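Local coordinates for protein uroporphyrin-III C-methyltransferase (Pseudomonas denitrificans, PDB 1S4D) that catalyses two successive S-adenosyl-L-methionine-dependent methylations, at C-2 and C-7, that convert uroporphyrinogen III to precorrin-2 for cobalamin and siroheme biosynthesis, at residues 63-68 and 82-87; 88-93 and 117-122; 168-173 and 193-198. All blocks are in the same frame, centred on the assembly; numbering follows the deposited sequence.

Contact 1: residues 63-68 and 82-87; sequences VLEFAG and SLRLVE
Glu65 runs out from the strand with its chain extended beyond CG (chi2 -158°), while Arg84 leaves the helix with CG roughly anti to the backbone N (chi1 150°) and then bends at chi2 and chi3, which carries the guanidinium back across the gap to meet the carboxylate at the protein surface. The pair forms a salt bridge between Glu65 OE1 and Arg84 NH2; the model sets these two atoms implausibly close, so the exact length is doubtful. The carboxylate comes to the guanidinium at its edge, the two planes being nearly coplanar, 24° apart. Beside this bridge, Glu65 OE2 lies 3.3 Å from Arg84 CD, so the aliphatic part of the arginine is touched too. Strand 63-66 is an outermost strand of the parallel sheet, and helix 78-90 belongs to the beta-alpha-beta crossover that leads from it to strand 94-99, passing over strand 43-46. Backbone bonds to Ile44 and His46 fix Glu65 in the sheet. On the helix, Glu87 takes another edge of the same guanidinium: Arg84 NH1 gives a hydrogen bond within a salt bridge to Glu87 OE2 at 2.5 Å, on the anti side of that carboxylate and tilted well out of its plane, and Arg84 NE adds a weak one at 3.1 Å to Glu87 OE2.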
loop_
_atom_site.group_PDB
_atom_site.type_symbol
_atom_site.label_atom_id
_atom_site.label_comp_id
_atom_site.label_asym_id
_atom_site.label_seq_id
_atom_site.Cartn_x
_atom_site.Cartn_y
_atom_site.Cartn_z
ATOM N N VAL B 63 0.207 -22.904 16.639
ATOM C CA VAL B 63 1.566 -22.568 17.031
ATOM C C VAL B 63 2.081 -21.288 16.363
ATOM O O VAL B 63 1.749 -20.992 15.204
ATOM C CB VAL B 63 2.573 -23.795 17.074
ATOM C CG1 VAL B 63 2.003 -24.995 16.404
ATOM C CG2 VAL B 63 3.982 -23.423 16.573
ATOM N N LEU B 64 2.840 -20.519 17.141
ATOM C CA LEU B 64 3.373 -19.244 16.702
ATOM C C LEU B 64 4.868 -19.399 16.566
ATOM O O LEU B 64 5.534 -19.710 17.532
ATOM C CB LEU B 64 3.035 -18.138 17.709
ATOM C CG LEU B 64 1.631 -18.081 18.350
ATOM C CD1 LEU B 64 1.522 -16.875 19.301
ATOM C CD2 LEU B 64 0.479 -18.084 17.320
ATOM N N GLU B 65 5.388 -19.195 15.366
ATOM C CA GLU B 65 6.798 -19.381 15.099
ATOM C C GLU B 65 7.418 -18.095 14.647
ATOM O O GLU B 65 7.015 -17.504 13.659
ATOM C CB GLU B 65 6.981 -20.349 13.952
ATOM C CG GLU B 65 7.358 -21.747 14.322
ATOM C CD GLU B 65 7.999 -22.415 13.150
ATOM O OE1 GLU B 65 7.527 -23.487 12.759
ATOM O OE2 GLU B 65 8.957 -21.849 12.597
ATOM N N PHE B 66 8.450 -17.693 15.350
ATOM C CA PHE B 66 9.194 -16.523 14.983
ATOM C C PHE B 66 10.149 -16.945 13.882
ATOM O O PHE B 66 11.002 -17.801 14.082
ATOM C CB PHE B 66 9.913 -16.028 16.221
ATOM C CG PHE B 66 10.847 -14.920 15.971
ATOM C CD1 PHE B 66 10.373 -13.662 15.639
ATOM C CD2 PHE B 66 12.217 -15.122 16.090
ATOM C CE1 PHE B 66 11.256 -12.626 15.417
ATOM C CE2 PHE B 66 13.104 -14.088 15.876
ATOM C CZ PHE B 66 12.625 -12.835 15.539
ATOM N N ALA B 67 9.966 -16.368 12.705
ATOM C CA ALA B 67 10.773 -16.687 11.536
ATOM C C ALA B 67 12.147 -16.022 11.563
ATOM O O ALA B 67 13.067 -16.498 10.911
ATOM C CB ALA B 67 10.027 -16.269 10.275
ATOM N N GLY B 68 12.283 -14.930 12.315
ATOM C CA GLY B 68 13.426 -14.040 12.181
ATOM C C GLY B 68 14.705 -14.353 12.954
ATOM O O GLY B 68 15.000 -15.532 13.258
ATOM N N SER B 82 11.427 -20.200 3.682
ATOM C CA SER B 82 10.552 -20.664 2.623
ATOM C C SER B 82 10.421 -22.179 2.649
ATOM O O SER B 82 9.321 -22.708 2.473
ATOM C CB SER B 82 11.047 -20.200 1.258
ATOM O OG SER B 82 10.981 -18.794 1.148
ATOM N N LEU B 83 11.532 -22.871 2.869
ATOM C CA LEU B 83 11.506 -24.318 2.923
ATOM C C LEU B 83 10.633 -24.799 4.093
ATOM O O LEU B 83 9.923 -25.812 3.953
ATOM C CB LEU B 83 12.931 -24.907 2.952
ATOM C CG LEU B 83 13.690 -24.895 1.597
ATOM C CD1 LEU B 83 15.095 -25.479 1.656
ATOM C CD2 LEU B 83 12.908 -25.553 0.476
ATOM N N ARG B 84 10.651 -24.051 5.205
ATOM C CA ARG B 84 9.928 -24.419 6.423
ATOM C C ARG B 84 8.427 -24.315 6.160
ATOM O O ARG B 84 7.659 -25.189 6.595
ATOM C CB ARG B 84 10.396 -23.595 7.653
ATOM C CG ARG B 84 9.350 -23.328 8.760
ATOM C CD ARG B 84 9.566 -24.003 10.146
ATOM N NE ARG B 84 9.248 -25.428 10.142
ATOM C CZ ARG B 84 8.587 -26.108 11.100
ATOM N NH1 ARG B 84 8.392 -27.407 10.945
ATOM N NH2 ARG B 84 8.103 -25.541 12.194
ATOM N N LEU B 85 8.024 -23.271 5.423
ATOM C CA LEU B 85 6.645 -23.129 4.954
ATOM C C LEU B 85 6.212 -24.343 4.136
ATOM O O LEU B 85 5.129 -24.885 4.337
ATOM C CB LEU B 85 6.465 -21.850 4.134
ATOM C CG LEU B 85 6.653 -20.512 4.876
ATOM C CD1 LEU B 85 6.322 -19.318 3.960
ATOM C CD2 LEU B 85 5.896 -20.457 6.222
ATOM N N VAL B 86 7.079 -24.781 3.237
ATOM C CA VAL B 86 6.828 -25.963 2.444
ATOM C C VAL B 86 6.707 -27.196 3.354
ATOM O O VAL B 86 5.856 -28.050 3.126
ATOM C CB VAL B 86 7.919 -26.140 1.346
ATOM C CG1 VAL B 86 7.841 -27.529 0.669
ATOM C CG2 VAL B 86 7.805 -25.024 0.311
ATOM N N GLU B 87 7.534 -27.274 4.396
ATOM C CA GLU B 87 7.526 -28.457 5.251
ATOM C C GLU B 87 6.209 -28.536 6.040
ATOM O O GLU B 87 5.587 -29.600 6.131
ATOM C CB GLU B 87 8.778 -28.503 6.136
ATOM C CG GLU B 87 8.696 -29.402 7.353
ATOM C CD GLU B 87 9.889 -29.229 8.283
ATOM O OE1 GLU B 87 10.828 -30.043 8.178
ATOM O OE2 GLU B 87 9.913 -28.293 9.114
#

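Contact 2: residues 88-93 and 117-122; sequences LARAGN and VEHQVP
Two Schellman motifs, ending helix 78-90 and helix 109-118, put Ala89 and Arg90 of one helix against Val121 and His119 in the turn that follows the other. In the first, Gly92 has positive phi and its N bonds back to Ala89 O at 2.9 Å; a side chain there would press on the preceding carbonyl oxygen. In the second, Gln120 is the positive-phi residue, its N bonding to Val117 O at 2.9 Å, and Val121 N reaches Leu116 O. On the inner side Ala89 CB meets Val121 CG1 at 3.6 Å; that methyl is anti to the valine N (chi1 174°), and both residues also pack on Val17 of strand 16-21. Further out, the extended Arg90 chain crosses to the turn, where NH2 gives a weak hydrogen bond to His119 O at 3.0 Å and rests 3.5 Å from His119 CB. The guanidinium stands steeply to the imidazole, 70° between planes, with NH2 near the ring's edge. Asn93, just after Gly92, turns back on the last turn of its helix: Leu88 O accepts from Asn93 N and also from Asn93 ND2, the latter at 3.1 Å and fairly straight, 160° at the hydrogen.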
loop_
_atom_site.group_PDB
_atom_site.type_symbol
_atom_site.label_atom_id
_atom_site.label_comp_id
_atom_site.label_asym_id
_atom_site.label_seq_id
_atom_site.Cartn_x
_atom_site.Cartn_y
_atom_site.Cartn_z
ATOM N N LEU B 88 5.782 -27.389 6.562
ATOM C CA LEU B 88 4.510 -27.237 7.267
ATOM C C LEU B 88 3.301 -27.582 6.415
ATOM O O LEU B 88 2.378 -28.257 6.883
ATOM C CB LEU B 88 4.389 -25.809 7.796
ATOM C CG LEU B 88 5.386 -25.514 8.924
ATOM C CD1 LEU B 88 5.560 -24.009 9.091
ATOM C CD2 LEU B 88 4.976 -26.196 10.246
ATOM N N ALA B 89 3.318 -27.117 5.167
ATOM C CA ALA B 89 2.243 -27.360 4.225
ATOM C C ALA B 89 2.165 -28.839 3.765
ATOM O O ALA B 89 1.088 -29.450 3.768
ATOM C CB ALA B 89 2.378 -26.427 3.062
ATOM N N ARG B 90 3.300 -29.410 3.390
ATOM C CA ARG B 90 3.363 -30.822 3.029
ATOM C C ARG B 90 2.860 -31.757 4.152
ATOM O O ARG B 90 2.373 -32.843 3.889
ATOM C CB ARG B 90 4.785 -31.208 2.600
ATOM C CG ARG B 90 5.164 -30.702 1.227
ATOM C CD ARG B 90 6.391 -31.379 0.627
ATOM N NE ARG B 90 6.505 -31.081 -0.801
ATOM C CZ ARG B 90 7.651 -30.990 -1.461
ATOM N NH1 ARG B 90 8.809 -31.182 -0.841
ATOM N NH2 ARG B 90 7.641 -30.700 -2.751
ATOM N N ALA B 91 2.969 -31.320 5.398
ATOM C CA ALA B 91 2.498 -32.121 6.527
ATOM C C ALA B 91 0.988 -31.942 6.827
ATOM O O ALA B 91 0.445 -32.586 7.732
ATOM C CB ALA B 91 3.344 -31.833 7.758
ATOM N N GLY B 92 0.330 -31.059 6.073
ATOM C CA GLY B 92 -1.106 -30.915 6.143
ATOM C C GLY B 92 -1.619 -29.812 7.039
ATOM O O GLY B 92 -2.814 -29.762 7.301
ATOM N N ASN B 93 -0.734 -28.932 7.509
ATOM C CA ASN B 93 -1.149 -27.758 8.277
ATOM C C ASN B 93 -1.799 -26.690 7.379
ATOM O O ASN B 93 -1.483 -26.582 6.192
ATOM C CB ASN B 93 0.036 -27.127 9.032
ATOM C CG ASN B 93 0.568 -28.009 10.146
ATOM O OD1 ASN B 93 -0.002 -28.063 11.232
ATOM N ND2 ASN B 93 1.683 -28.702 9.885
ATOM N N VAL B 117 5.629 -22.382 -5.196
ATOM C CA VAL B 117 5.319 -22.942 -6.501
ATOM C C VAL B 117 6.265 -24.097 -6.903
ATOM O O VAL B 117 5.807 -25.182 -7.274
ATOM C CB VAL B 117 5.279 -21.851 -7.582
ATOM C CG1 VAL B 117 5.191 -22.480 -8.956
ATOM C CG2 VAL B 117 4.100 -20.931 -7.340
ATOM N N GLU B 118 7.571 -23.852 -6.801
ATOM C CA GLU B 118 8.614 -24.837 -7.064
ATOM C C GLU B 118 8.336 -26.195 -6.396
ATOM O O GLU B 118 8.614 -27.246 -6.974
ATOM C CB GLU B 118 9.954 -24.244 -6.592
ATOM C CG GLU B 118 11.194 -25.141 -6.568
ATOM C CD GLU B 118 12.325 -24.493 -5.770
ATOM O OE1 GLU B 118 12.308 -23.246 -5.595
ATOM O OE2 GLU B 118 13.230 -25.211 -5.288
ATOM N N HIS B 119 7.776 -26.168 -5.192
ATOM C CA HIS B 119 7.546 -27.389 -4.423
ATOM C C HIS B 119 6.082 -27.806 -4.422
ATOM O O HIS B 119 5.666 -28.606 -3.574
ATOM C CB HIS B 119 8.041 -27.236 -2.986
ATOM C CG HIS B 119 9.484 -26.855 -2.876
ATOM N ND1 HIS B 119 10.480 -27.775 -2.623
ATOM C CD2 HIS B 119 10.098 -25.652 -2.973
ATOM C CE1 HIS B 119 11.646 -27.159 -2.577
ATOM N NE2 HIS B 119 11.442 -25.868 -2.783
ATOM N N GLN B 120 5.312 -27.256 -5.370
ATOM C CA GLN B 120 3.922 -27.690 -5.628
ATOM C C GLN B 120 2.955 -27.374 -4.466
ATOM O O GLN B 120 1.998 -28.111 -4.219
ATOM C CB GLN B 120 3.858 -29.184 -5.988
ATOM C CG GLN B 120 4.753 -29.609 -7.129
ATOM C CD GLN B 120 4.134 -29.307 -8.455
ATOM O OE1 GLN B 120 4.317 -28.215 -8.985
ATOM N NE2 GLN B 120 3.380 -30.261 -8.997
ATOM N N VAL B 121 3.193 -26.277 -3.755
ATOM C CA VAL B 121 2.313 -25.915 -2.647
ATOM C C VAL B 121 1.410 -24.753 -3.072
ATOM O O VAL B 121 1.915 -23.712 -3.480
ATOM C CB VAL B 121 3.137 -25.556 -1.392
ATOM C CG1 VAL B 121 2.258 -25.036 -0.279
ATOM C CG2 VAL B 121 3.926 -26.755 -0.919
ATOM N N PRO B 122 0.085 -24.902 -3.003
ATOM C CA PRO B 122 -0.804 -23.784 -3.367
ATOM C C PRO B 122 -0.716 -22.679 -2.331
ATOM O O PRO B 122 -0.396 -22.951 -1.158
ATOM C CB PRO B 122 -2.201 -24.409 -3.378
ATOM C CG PRO B 122 -2.105 -25.603 -2.501
ATOM C CD PRO B 122 -0.668 -26.090 -2.560
#

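Contact 3: residues 168-173 and 193-198; sequences INWQGI and TANLIA
The indole of Trp170 carries the tight side of this contact, with Asn195 laid over one face and Leu196 at the edge. CG of Asn195 stands beside its backbone N, anti to the carbonyl carbon (chi1 -76°), which lays the amide over the indole, 36° between planes. Asn195 CB makes a CH-pi contact, 3.8 Å from the centroid of the five-membered ring of Trp170. Although Asn195 OD1 is 3.2 Å from Trp170 NE1, the angle is too poor for a hydrogen bond, since the oxygen sits above the ring. Leu196 CD1 approaches Trp170 CE3 at 3.4 Å near the ring plane and also packs on Ile173 CG2. Ile168 CG2 lies over the opposite face, toward its rim. In the mixed sheet, helix 170-176 links strand 151-156 to strand 179-183, and helix 189-198 leads on to strand 206-211. Inward, Trp170 and Ile173 reach Leu155 of the sheet. Replacing Trp170 by an alanine would probably leave the Asn195 methylene and Leu196 CD1 without the ring they pack on and open a gap between the helices. Toward solvent the fit is looser: Gln171 and Ala198 merely fringe the contact. Ile168 packs on His150 and Ile173 on Gly176, both of the second subunit.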
loop_
_atom_site.group_PDB
_atom_site.type_symbol
_atom_site.label_atom_id
_atom_site.label_comp_id
_atom_site.label_asym_id
_atom_site.label_seq_id
_atom_site.Cartn_x
_atom_site.Cartn_y
_atom_site.Cartn_z
ATOM N N ILE B 168 20.920 1.849 -7.836
ATOM C CA ILE B 168 19.895 2.834 -7.911
ATOM C C ILE B 168 20.638 3.960 -8.606
ATOM O O ILE B 168 21.873 4.162 -8.409
ATOM C CB ILE B 168 19.401 3.247 -6.540
ATOM C CG1 ILE B 168 18.488 2.146 -5.983
ATOM C CG2 ILE B 168 18.652 4.552 -6.617
ATOM C CD1 ILE B 168 18.058 2.394 -4.557
ATOM N N ASN B 169 19.905 4.554 -9.530
ATOM C CA ASN B 169 20.373 5.701 -10.238
ATOM C C ASN B 169 19.786 6.872 -9.458
ATOM O O ASN B 169 18.676 7.341 -9.735
ATOM C CB ASN B 169 19.848 5.629 -11.665
ATOM C CG ASN B 169 20.258 6.810 -12.502
ATOM O OD1 ASN B 169 21.258 7.458 -12.243
ATOM N ND2 ASN B 169 19.508 7.072 -13.537
ATOM N N TRP B 170 20.511 7.298 -8.425
ATOM C CA TRP B 170 20.009 8.304 -7.505
ATOM C C TRP B 170 19.588 9.626 -8.170
ATOM O O TRP B 170 18.742 10.338 -7.648
ATOM C CB TRP B 170 20.968 8.474 -6.292
ATOM C CG TRP B 170 20.825 7.322 -5.293
ATOM C CD1 TRP B 170 21.647 6.229 -5.196
ATOM C CD2 TRP B 170 19.786 7.134 -4.295
ATOM N NE1 TRP B 170 21.190 5.378 -4.216
ATOM C CE2 TRP B 170 20.057 5.907 -3.639
ATOM C CE3 TRP B 170 18.679 7.884 -3.872
ATOM C CZ2 TRP B 170 19.260 5.408 -2.600
ATOM C CZ3 TRP B 170 17.880 7.384 -2.823
ATOM C CH2 TRP B 170 18.184 6.160 -2.202
ATOM N N GLN B 171 20.127 9.940 -9.339
ATOM C CA GLN B 171 19.769 11.181 -10.023
ATOM C C GLN B 171 18.375 11.091 -10.681
ATOM O O GLN B 171 17.549 12.006 -10.555
ATOM C CB GLN B 171 20.850 11.523 -11.027
ATOM C CG GLN B 171 20.391 12.356 -12.186
ATOM C CD GLN B 171 20.810 13.787 -12.045
ATOM O OE1 GLN B 171 20.428 14.466 -11.075
ATOM N NE2 GLN B 171 21.605 14.272 -13.013
ATOM N N GLY B 172 18.124 9.976 -11.373
ATOM C CA GLY B 172 16.791 9.659 -11.859
ATOM C C GLY B 172 15.754 9.681 -10.745
ATOM O O GLY B 172 14.656 10.233 -10.894
ATOM N N ILE B 173 16.115 9.088 -9.616
ATOM C CA ILE B 173 15.241 9.051 -8.463
ATOM C C ILE B 173 14.977 10.445 -7.935
ATOM O O ILE B 173 13.836 10.754 -7.587
ATOM C CB ILE B 173 15.789 8.059 -7.389
ATOM C CG1 ILE B 173 15.001 6.752 -7.498
ATOM C CG2 ILE B 173 15.628 8.607 -5.983
ATOM C CD1 ILE B 173 15.804 5.582 -7.506
ATOM N N THR B 193 21.061 10.402 1.604
ATOM C CA THR B 193 20.775 11.811 1.640
ATOM C C THR B 193 21.785 12.629 0.852
ATOM O O THR B 193 21.439 13.628 0.216
ATOM C CB THR B 193 20.683 12.197 3.096
ATOM O OG1 THR B 193 19.341 12.624 3.368
ATOM C CG2 THR B 193 21.541 13.343 3.422
ATOM N N ALA B 194 23.041 12.213 0.849
ATOM C CA ALA B 194 24.006 12.906 -0.003
ATOM C C ALA B 194 23.770 12.575 -1.514
ATOM O O ALA B 194 23.985 13.444 -2.383
ATOM C CB ALA B 194 25.427 12.603 0.435
ATOM N N ASN B 195 23.309 11.348 -1.816
ATOM C CA ASN B 195 23.006 10.981 -3.199
ATOM C C ASN B 195 21.950 11.928 -3.744
ATOM O O ASN B 195 22.127 12.549 -4.790
ATOM C CB ASN B 195 22.511 9.548 -3.321
ATOM C CG ASN B 195 23.631 8.493 -3.194
ATOM O OD1 ASN B 195 23.344 7.324 -2.903
ATOM N ND2 ASN B 195 24.873 8.880 -3.408
ATOM N N LEU B 196 20.873 12.077 -2.993
ATOM C CA LEU B 196 19.776 12.923 -3.387
ATOM C C LEU B 196 20.224 14.366 -3.590
ATOM O O LEU B 196 19.813 15.004 -4.561
ATOM C CB LEU B 196 18.699 12.857 -2.311
ATOM C CG LEU B 196 17.420 12.026 -2.424
ATOM C CD1 LEU B 196 17.403 11.018 -3.607
ATOM C CD2 LEU B 196 17.072 11.373 -1.071
ATOM N N ILE B 197 21.048 14.892 -2.683
ATOM C CA ILE B 197 21.537 16.271 -2.831
ATOM C C ILE B 197 22.445 16.424 -4.082
ATOM O O ILE B 197 22.397 17.444 -4.769
ATOM C CB ILE B 197 22.265 16.786 -1.515
ATOM C CG1 ILE B 197 21.273 16.884 -0.335
ATOM C CG2 ILE B 197 23.021 18.138 -1.757
ATOM C CD1 ILE B 197 21.912 17.044 1.052
ATOM N N ALA B 198 23.279 15.421 -4.363
ATOM C CA ALA B 198 24.126 15.432 -5.560
ATOM C C ALA B 198 23.222 15.387 -6.798
ATOM O O ALA B 198 23.575 15.893 -7.872
ATOM C CB ALA B 198 25.102 14.256 -5.546
#

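Contacts 1 and 2 are neighbours in the domain built on the parallel sheet: they share helix 78-90, their centres are 12 Å apart, and they touch where Leu83 and Val86 pack on His119. Contact 1 joins the middle of the helix to the outer strand 63-66, and contact 2 joins its C-terminal end to the turn that follows helix 109-118. Contact 3 comes last along the chain, in the domain of the mixed sheet, its centre about 37 Å from that of contact 1 and 42 Å from that of contact 2. S-adenosyl-L-homocysteine binds between the two domains; the side chain of Trp170 in contact 3 is about 12 Å from it, while contacts 1 and 2 lie away from its binding residues.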